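Local structure of Lin0012 protein (Listeria innocua, 3K17) at residues 14-22 and 312-323; 38-46 and 123-134. The protein is probably an ATP-dependent phosphomevalonate kinase of the GHMP family, passing a phosphate to phosphomevalonate on the mevalonate route to isopentenyl diphosphate. All blocks are in the same frame, centred on the assembly; numbering follows the deposited sequence.

Interaction 1: residues 14-22 and 312-323; sequences KLYVAGEYA and KSSGSGGGDCGI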
loop_
_atom_site.group_PDB
_atom_site.type_symbol
_atom_site.label_atom_id
_atom_site.label_comp_id
_atom_site.label_asym_id
_atom_site.label_seq_id
_atom_site.Cartn_x
_atom_site.Cartn_y
_atom_site.Cartn_z
ATOM N N LYS A 14 -35.606 5.539 -18.513
ATOM C CA LYS A 14 -35.699 6.835 -19.177
ATOM C C LYS A 14 -35.024 6.863 -20.534
ATOM O O LYS A 14 -34.147 6.057 -20.829
ATOM C CB LYS A 14 -35.055 7.913 -18.300
ATOM C CG LYS A 14 -33.519 7.765 -18.181
ATOM C CD LYS A 14 -32.761 8.584 -19.241
ATOM C CE LYS A 14 -31.360 8.026 -19.518
ATOM N NZ LYS A 14 -31.430 6.792 -20.379
ATOM N N LEU A 15 -35.434 7.830 -21.344
ATOM C CA LEU A 15 -34.873 8.033 -22.666
ATOM C C LEU A 15 -34.829 9.519 -22.965
ATOM O O LEU A 15 -35.860 10.194 -22.913
ATOM C CB LEU A 15 -35.729 7.338 -23.732
ATOM C CG LEU A 15 -35.506 5.835 -23.929
ATOM C CD1 LEU A 15 -36.515 5.286 -24.922
ATOM C CD2 LEU A 15 -34.070 5.603 -24.424
ATOM N N TYR A 16 -33.639 10.035 -23.251
ATOM C CA TYR A 16 -33.512 11.433 -23.622
ATOM C C TYR A 16 -34.150 11.530 -24.997
ATOM O O TYR A 16 -34.007 10.618 -25.820
ATOM C CB TYR A 16 -32.041 11.837 -23.715
ATOM C CG TYR A 16 -31.472 12.343 -22.412
ATOM C CD1 TYR A 16 -31.664 13.668 -22.019
ATOM C CD2 TYR A 16 -30.781 11.492 -21.551
ATOM C CE1 TYR A 16 -31.189 14.136 -20.808
ATOM C CE2 TYR A 16 -30.299 11.950 -20.326
ATOM C CZ TYR A 16 -30.509 13.274 -19.963
ATOM O OH TYR A 16 -30.052 13.740 -18.753
ATOM N N VAL A 17 -34.858 12.624 -25.248
ATOM C CA VAL A 17 -35.512 12.814 -26.538
ATOM C C VAL A 17 -34.818 13.931 -27.312
ATOM O O VAL A 17 -34.710 13.865 -28.529
ATOM C CB VAL A 17 -37.004 13.162 -26.364
ATOM C CG1 VAL A 17 -37.638 13.443 -27.726
ATOM C CG2 VAL A 17 -37.728 12.013 -25.675
ATOM N N ALA A 18 -34.329 14.936 -26.588
ATOM C CA ALA A 18 -33.640 16.071 -27.187
ATOM C C ALA A 18 -32.863 16.852 -26.128
ATOM O O ALA A 18 -33.209 16.825 -24.954
ATOM C CB ALA A 18 -34.659 16.996 -27.860
ATOM N N GLY A 19 -31.809 17.538 -26.551
ATOM C CA GLY A 19 -31.028 18.341 -25.624
ATOM C C GLY A 19 -29.855 17.657 -24.946
ATOM O O GLY A 19 -29.226 18.253 -24.067
ATOM N N GLU A 20 -29.550 16.424 -25.344
ATOM C CA GLU A 20 -28.438 15.691 -24.740
ATOM C C GLU A 20 -27.103 16.408 -24.916
ATOM O O GLU A 20 -26.875 17.087 -25.922
ATOM C CB GLU A 20 -28.319 14.284 -25.334
ATOM C CG GLU A 20 -29.563 13.437 -25.207
ATOM C CD GLU A 20 -30.295 13.294 -26.531
ATOM O OE1 GLU A 20 -30.593 14.330 -27.158
ATOM O OE2 GLU A 20 -30.573 12.146 -26.938
ATOM N N TYR A 21 -26.228 16.215 -23.931
ATOM C CA TYR A 21 -24.897 16.806 -23.877
ATOM C C TYR A 21 -24.958 18.242 -23.396
ATOM O O TYR A 21 -24.311 18.594 -22.414
ATOM C CB TYR A 21 -24.196 16.704 -25.238
ATOM C CG TYR A 21 -23.616 15.325 -25.483
ATOM C CD1 TYR A 21 -22.439 14.920 -24.846
ATOM C CD2 TYR A 21 -24.266 14.404 -26.307
ATOM C CE1 TYR A 21 -21.927 13.637 -25.018
ATOM C CE2 TYR A 21 -23.762 13.115 -26.489
ATOM C CZ TYR A 21 -22.593 12.738 -25.840
ATOM O OH TYR A 21 -22.092 11.462 -26.003
ATOM N N ALA A 22 -25.757 19.065 -24.067
ATOM C CA ALA A 22 -25.892 20.460 -23.669
ATOM C C ALA A 22 -26.535 20.520 -22.286
ATOM O O ALA A 22 -26.228 21.396 -21.471
ATOM C CB ALA A 22 -26.755 21.211 -24.681
ATOM N N LYS A 312 -33.334 9.915 -34.067
ATOM C CA LYS A 312 -32.007 10.279 -33.584
ATOM C C LYS A 312 -31.563 9.358 -32.462
ATOM O O LYS A 312 -32.337 8.545 -31.965
ATOM C CB LYS A 312 -32.014 11.725 -33.062
ATOM C CG LYS A 312 -33.052 11.984 -31.969
ATOM C CD LYS A 312 -32.986 13.413 -31.411
ATOM C CE LYS A 312 -31.765 13.651 -30.520
ATOM N NZ LYS A 312 -31.915 13.085 -29.140
ATOM N N SER A 313 -30.306 9.493 -32.063
ATOM C CA SER A 313 -29.794 8.690 -30.971
ATOM C C SER A 313 -30.418 9.270 -29.708
ATOM O O SER A 313 -30.822 10.439 -29.682
ATOM C CB SER A 313 -28.269 8.790 -30.902
ATOM O OG SER A 313 -27.850 10.147 -30.887
ATOM N N SER A 314 -30.518 8.446 -28.673
ATOM C CA SER A 314 -31.083 8.886 -27.408
ATOM C C SER A 314 -30.019 8.766 -26.325
ATOM O O SER A 314 -29.557 7.670 -26.002
ATOM C CB SER A 314 -32.306 8.042 -27.030
ATOM O OG SER A 314 -32.733 8.360 -25.713
ATOM N N GLY A 315 -29.636 9.904 -25.765
ATOM C CA GLY A 315 -28.623 9.903 -24.731
ATOM C C GLY A 315 -27.240 10.223 -25.264
ATOM O O GLY A 315 -27.052 11.141 -26.068
ATOM N N SER A 316 -26.266 9.444 -24.821
ATOM C CA SER A 316 -24.881 9.643 -25.215
ATOM C C SER A 316 -24.592 9.248 -26.653
ATOM O O SER A 316 -23.619 9.711 -27.238
ATOM C CB SER A 316 -23.966 8.834 -24.296
ATOM O OG SER A 316 -24.141 7.443 -24.536
ATOM N N GLY A 317 -25.437 8.405 -27.228
ATOM C CA GLY A 317 -25.172 7.947 -28.579
ATOM C C GLY A 317 -24.028 6.948 -28.475
ATOM O O GLY A 317 -23.725 6.482 -27.380
ATOM N N GLY A 318 -23.383 6.622 -29.590
ATOM C CA GLY A 318 -22.289 5.669 -29.541
ATOM C C GLY A 318 -22.811 4.248 -29.416
ATOM O O GLY A 318 -22.046 3.284 -29.461
ATOM N N GLY A 319 -24.130 4.128 -29.280
ATOM C CA GLY A 319 -24.765 2.833 -29.126
ATOM C C GLY A 319 -26.081 3.021 -28.394
ATOM O O GLY A 319 -26.764 4.027 -28.586
ATOM N N ASP A 320 -26.424 2.069 -27.536
ATOM C CA ASP A 320 -27.665 2.126 -26.780
ATOM C C ASP A 320 -28.871 2.274 -27.707
ATOM O O ASP A 320 -28.893 1.680 -28.783
ATOM C CB ASP A 320 -27.622 3.260 -25.746
ATOM C CG ASP A 320 -26.694 2.945 -24.577
ATOM O OD1 ASP A 320 -26.345 1.754 -24.388
ATOM O OD2 ASP A 320 -26.320 3.882 -23.841
ATOM N N CYS A 321 -29.866 3.064 -27.311
ATOM C CA CYS A 321 -31.060 3.211 -28.137
ATOM C C CYS A 321 -31.159 4.450 -29.004
ATOM O O CYS A 321 -30.598 5.509 -28.695
ATOM C CB CYS A 321 -32.319 3.174 -27.269
ATOM S SG CYS A 321 -32.587 1.655 -26.333
ATOM N N GLY A 322 -31.896 4.288 -30.099
ATOM C CA GLY A 322 -32.187 5.384 -31.000
ATOM C C GLY A 322 -33.701 5.516 -30.860
ATOM O O GLY A 322 -34.354 4.558 -30.438
ATOM N N ILE A 323 -34.265 6.675 -31.191
ATOM C CA ILE A 323 -35.712 6.879 -31.072
ATOM C C ILE A 323 -36.269 7.576 -32.311
ATOM O O ILE A 323 -35.520 8.197 -33.066
ATOM C CB ILE A 323 -36.069 7.761 -29.853
ATOM C CG1 ILE A 323 -35.366 9.115 -29.984
ATOM C CG2 ILE A 323 -35.683 7.054 -28.563
ATOM C CD1 ILE A 323 -35.743 10.127 -28.923
HETATM O O HOH W 1 -31.408 8.203 -23.225
HETATM O O HOH W 2 -28.328 11.414 -28.497
#
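Two signature sequences of the GHMP kinases, an N-terminal one containing Glu20 and Tyr21 and a C-terminal glycine-rich one containing Lys312, are joined by a Glu20-Lys312 salt bridge. The two side chains come from opposite directions, and the ammonium NZ sits in the fork of the carboxylate, 2.7 Å from both Glu20 OE1 and Glu20 OE2, each offering its syn lone pair. Lysine suits this place because its long chain, bent at chi3 (-73°) and chi4, brings NZ back to further oxygens: Val17 O at 3.0 Å, met from above the carbonyl plane, and Ser313 O. Four oxygens thus surround NZ, so the buried group is well satisfied. The anti lone pair of Glu20 OE2 takes the nearly straight bond from Gly315 N (2.7 Å, 166°), which holds the carboxylate against the glycine-rich turn. Gly315 suits the turn, since its backbone angles would press a side chain on the preceding carbonyl.

In the fold, this pair ties the end of strand 7-18, at a classic beta bulge where Val17 and Ala18 both face Ile31, and the turn just after it to the hairpin of strands 310-313 and 321-326 in the C-terminal four-stranded sheet. Beside it a chi1 of 172° swings Ser314 OG away from its own N toward Tyr16 O, to which it donates (2.6 Å) in the carbonyl plane; water 1 donates to OG and accepts from Tyr16 N and Lys14 NZ. Farther out, Tyr21 OH donates a hydrogen bond to Ser316 O (2.6 Å), which lies in the plane of the ring at its edge. On the strand side, branched Ile323 places CD1 3.6 Å from Val17 CA, while Leu15 CD2 packs on Cys321 CB (4.1 Å).

Interaction 2: residues 38-46 and 123-134; sequences YITLTLEDS and ATVAVINALMTK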
loop_
_atom_site.group_PDB
_atom_site.type_symbol
_atom_site.label_atom_id
_atom_site.label_comp_id
_atom_site.label_asym_id
_atom_site.label_seq_id
_atom_site.Cartn_x
_atom_site.Cartn_y
_atom_site.Cartn_z
ATOM N N TYR A 38 -39.291 -1.364 -16.166
ATOM C CA TYR A 38 -39.002 -0.965 -14.805
ATOM C C TYR A 38 -37.950 -1.678 -13.975
ATOM O O TYR A 38 -37.541 -2.812 -14.239
ATOM C CB TYR A 38 -40.308 -1.038 -14.001
ATOM C CG TYR A 38 -41.452 -0.246 -14.596
ATOM C CD1 TYR A 38 -41.756 1.028 -14.118
ATOM C CD2 TYR A 38 -42.184 -0.742 -15.680
ATOM C CE1 TYR A 38 -42.744 1.793 -14.693
ATOM C CE2 TYR A 38 -43.190 0.027 -16.278
ATOM C CZ TYR A 38 -43.458 1.296 -15.771
ATOM O OH TYR A 38 -44.431 2.085 -16.330
ATOM N N ILE A 39 -37.541 -0.958 -12.942
ATOM C CA ILE A 39 -36.666 -1.481 -11.928
ATOM C C ILE A 39 -37.729 -1.651 -10.845
ATOM O O ILE A 39 -38.583 -0.767 -10.669
ATOM C CB ILE A 39 -35.597 -0.451 -11.499
ATOM C CG1 ILE A 39 -34.334 -0.664 -12.353
ATOM C CG2 ILE A 39 -35.307 -0.589 -10.003
ATOM C CD1 ILE A 39 -33.206 0.276 -12.057
ATOM N N THR A 40 -37.724 -2.789 -10.159
ATOM C CA THR A 40 -38.705 -3.039 -9.107
ATOM C C THR A 40 -38.000 -3.247 -7.776
ATOM O O THR A 40 -37.138 -4.114 -7.654
ATOM C CB THR A 40 -39.547 -4.297 -9.415
ATOM O OG1 THR A 40 -40.234 -4.114 -10.656
ATOM C CG2 THR A 40 -40.571 -4.547 -8.314
ATOM N N LEU A 41 -38.355 -2.441 -6.784
ATOM C CA LEU A 41 -37.756 -2.570 -5.461
ATOM C C LEU A 41 -38.846 -3.010 -4.477
ATOM O O LEU A 41 -39.839 -2.305 -4.280
ATOM C CB LEU A 41 -37.140 -1.229 -5.024
ATOM C CG LEU A 41 -36.230 -1.294 -3.792
ATOM C CD1 LEU A 41 -35.354 -0.062 -3.723
ATOM C CD2 LEU A 41 -37.073 -1.436 -2.520
ATOM N N THR A 42 -38.664 -4.187 -3.881
ATOM C CA THR A 42 -39.623 -4.715 -2.912
ATOM C C THR A 42 -39.029 -4.562 -1.511
ATOM O O THR A 42 -37.925 -5.046 -1.234
ATOM C CB THR A 42 -39.941 -6.195 -3.218
ATOM O OG1 THR A 42 -40.437 -6.301 -4.560
ATOM C CG2 THR A 42 -41.000 -6.735 -2.258
ATOM N N LEU A 43 -39.754 -3.868 -0.639
ATOM C CA LEU A 43 -39.293 -3.615 0.723
ATOM C C LEU A 43 -40.203 -4.223 1.776
ATOM O O LEU A 43 -41.425 -4.216 1.637
ATOM C CB LEU A 43 -39.176 -2.104 0.964
ATOM C CG LEU A 43 -38.855 -1.596 2.378
ATOM C CD1 LEU A 43 -38.299 -0.193 2.287
ATOM C CD2 LEU A 43 -40.111 -1.615 3.266
ATOM N N GLU A 44 -39.600 -4.734 2.840
ATOM C CA GLU A 44 -40.362 -5.341 3.918
ATOM C C GLU A 44 -39.565 -5.233 5.208
ATOM O O GLU A 44 -38.351 -5.034 5.176
ATOM C CB GLU A 44 -40.630 -6.813 3.600
ATOM C CG GLU A 44 -39.390 -7.681 3.653
ATOM C CD GLU A 44 -39.592 -9.045 3.022
ATOM O OE1 GLU A 44 -39.786 -9.109 1.790
ATOM O OE2 GLU A 44 -39.552 -10.056 3.758
ATOM N N ASP A 45 -40.247 -5.353 6.342
ATOM C CA ASP A 45 -39.568 -5.292 7.629
ATOM C C ASP A 45 -38.795 -6.587 7.778
ATOM O O ASP A 45 -39.197 -7.617 7.248
ATOM C CB ASP A 45 -40.570 -5.178 8.779
ATOM C CG ASP A 45 -41.405 -3.915 8.706
ATOM O OD1 ASP A 45 -40.820 -2.812 8.607
ATOM O OD2 ASP A 45 -42.650 -4.026 8.756
ATOM N N SER A 46 -37.684 -6.528 8.499
ATOM C CA SER A 46 -36.851 -7.697 8.734
ATOM C C SER A 46 -36.159 -7.516 10.078
ATOM O O SER A 46 -36.328 -6.488 10.728
ATOM C CB SER A 46 -35.808 -7.841 7.619
ATOM O OG SER A 46 -35.027 -6.663 7.497
ATOM N N ALA A 123 -32.377 2.966 -10.273
ATOM C CA ALA A 123 -32.112 2.268 -9.023
ATOM C C ALA A 123 -32.071 3.278 -7.879
ATOM O O ALA A 123 -32.636 3.054 -6.803
ATOM C CB ALA A 123 -30.777 1.510 -9.116
ATOM N N THR A 124 -31.384 4.388 -8.112
ATOM C CA THR A 124 -31.283 5.434 -7.105
ATOM C C THR A 124 -32.693 5.921 -6.708
ATOM O O THR A 124 -33.028 6.017 -5.524
ATOM C CB THR A 124 -30.472 6.624 -7.644
ATOM O OG1 THR A 124 -29.149 6.184 -7.972
ATOM C CG2 THR A 124 -30.379 7.729 -6.601
ATOM N N VAL A 125 -33.508 6.220 -7.708
ATOM C CA VAL A 125 -34.872 6.702 -7.473
ATOM C C VAL A 125 -35.729 5.657 -6.755
ATOM O O VAL A 125 -36.567 6.008 -5.925
ATOM C CB VAL A 125 -35.543 7.122 -8.815
ATOM C CG1 VAL A 125 -37.042 7.376 -8.627
ATOM C CG2 VAL A 125 -34.872 8.395 -9.339
ATOM N N ALA A 126 -35.513 4.376 -7.054
ATOM C CA ALA A 126 -36.271 3.312 -6.411
ATOM C C ALA A 126 -35.955 3.270 -4.912
ATOM O O ALA A 126 -36.858 3.125 -4.078
ATOM C CB ALA A 126 -35.955 1.955 -7.064
ATOM N N VAL A 127 -34.674 3.400 -4.571
ATOM C CA VAL A 127 -34.274 3.388 -3.173
ATOM C C VAL A 127 -34.875 4.590 -2.427
ATOM O O VAL A 127 -35.459 4.433 -1.348
ATOM C CB VAL A 127 -32.726 3.416 -3.039
ATOM C CG1 VAL A 127 -32.317 3.696 -1.585
ATOM C CG2 VAL A 127 -32.145 2.069 -3.507
ATOM N N ILE A 128 -34.743 5.782 -3.003
ATOM C CA ILE A 128 -35.268 6.976 -2.345
ATOM C C ILE A 128 -36.779 6.854 -2.148
ATOM O O ILE A 128 -37.290 7.104 -1.054
ATOM C CB ILE A 128 -34.944 8.258 -3.152
ATOM C CG1 ILE A 128 -33.418 8.462 -3.225
ATOM C CG2 ILE A 128 -35.641 9.482 -2.516
ATOM C CD1 ILE A 128 -32.722 8.563 -1.877
ATOM N N ASN A 129 -37.493 6.464 -3.199
ATOM C CA ASN A 129 -38.939 6.316 -3.088
ATOM C C ASN A 129 -39.343 5.261 -2.083
ATOM O O ASN A 129 -40.276 5.471 -1.306
ATOM C CB ASN A 129 -39.570 5.989 -4.435
ATOM C CG ASN A 129 -40.006 7.230 -5.174
ATOM O OD1 ASN A 129 -40.306 8.245 -4.559
ATOM N ND2 ASN A 129 -40.063 7.152 -6.493
ATOM N N ALA A 130 -38.648 4.128 -2.092
ATOM C CA ALA A 130 -38.962 3.054 -1.157
ATOM C C ALA A 130 -38.759 3.460 0.304
ATOM O O ALA A 130 -39.591 3.155 1.150
ATOM C CB ALA A 130 -38.122 1.818 -1.472
ATOM N N LEU A 131 -37.661 4.143 0.611
ATOM C CA LEU A 131 -37.398 4.536 1.994
ATOM C C LEU A 131 -38.264 5.702 2.453
ATOM O O LEU A 131 -38.623 5.782 3.630
ATOM C CB LEU A 131 -35.911 4.872 2.197
ATOM C CG LEU A 131 -34.957 3.663 2.113
ATOM C CD1 LEU A 131 -33.508 4.114 2.162
ATOM C CD2 LEU A 131 -35.253 2.707 3.252
HETATM N N MSE A 132 -38.589 6.616 1.544
HETATM C CA MSE A 132 -39.435 7.735 1.918
HETATM C C MSE A 132 -40.867 7.245 2.131
HETATM O O MSE A 132 -41.524 7.642 3.092
HETATM C CB MSE A 132 -39.406 8.834 0.856
HETATM C CG MSE A 132 -38.075 9.578 0.752
HETATM SE SE MSE A 132 -37.407 10.309 2.419
HETATM C CE MSE A 132 -36.237 8.839 2.948
ATOM N N THR A 133 -41.346 6.374 1.249
ATOM C CA THR A 133 -42.704 5.854 1.386
ATOM C C THR A 133 -42.819 5.113 2.720
ATOM O O THR A 133 -43.832 5.206 3.415
ATOM C CB THR A 133 -43.065 4.876 0.240
ATOM O OG1 THR A 133 -43.021 5.563 -1.015
ATOM C CG2 THR A 133 -44.473 4.314 0.438
ATOM N N LYS A 134 -41.758 4.403 3.078
ATOM C CA LYS A 134 -41.706 3.626 4.309
ATOM C C LYS A 134 -41.505 4.431 5.595
ATOM O O LYS A 134 -42.109 4.116 6.620
ATOM C CB LYS A 134 -40.586 2.583 4.198
ATOM C CG LYS A 134 -40.320 1.782 5.462
ATOM C CD LYS A 134 -41.484 0.859 5.804
ATOM C CE LYS A 134 -41.155 -0.001 7.020
ATOM N NZ LYS A 134 -42.278 -0.911 7.381
#
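Leu41 and Leu43 point from strand 37-45 onto helix 119-135, where Lys134 completes the trio with the most surface buried. Leu41 spreads its two methyls over Ala126, Val127 and Ala130: its CD1 lies 3.5 Å from Ala126 O and also packs on Val127 CG2, whereas CD2 is 3.6 Å from Ala130 CB. Leu43 sets CD1 3.8 Å from Ala130 O and against Leu131 CD2. Ala123, Ala126 and Ala130 suit this face, since their short side chains let the strand come close; the segment axes pass within 8.5 Å at 32°. A turn in from the helix start, Ile39 extends CD1 to Ala123 N (3.3 Å) and lays CG2 on Ala126 CB.

The helix packs on the face of the mixed N-terminal sheet, in which strand 37-45 runs between strands 7-18 and 99-105; it begins within a GLGSS sequence, which in GHMP kinases lies at the phosphate-binding loop.

One turn beyond Ala130, Lys134 bends at chi2 (68°). Its methylenes cross Leu43 at about a right angle, CD lying 3.8 Å from Leu43 CD2, and NZ goes on to Asp45 OD1 (2.7 Å), which it meets on the syn side but out of the carboxylate plane. Lysine thus serves both media: its aliphatic part prolongs the leucine-alanine packing, and its charge is paired with exposed Asp45, where solvent probably weakens the salt bridge.

How the interactions relate
Interactions 1 and 2 share one sheet, since strands 7-18 and 37-45 are neighbours in it, yet their centres lie 27 Å apart on opposite sides of the chain's centre and they do not touch. Both are largely buried. Interaction 1 sits nearer the chain's centre in space and joins that sheet to the C-terminal one; its polar groups are mostly buried, so they are matched by several bonds and two waters. Interaction 2 packs a helix within the N-terminal part mostly through apolar groups, and its single ion pair lies at the exposed end. Along the chain, 38-46 and 123-134 fall inside the long loop closed by interaction 1.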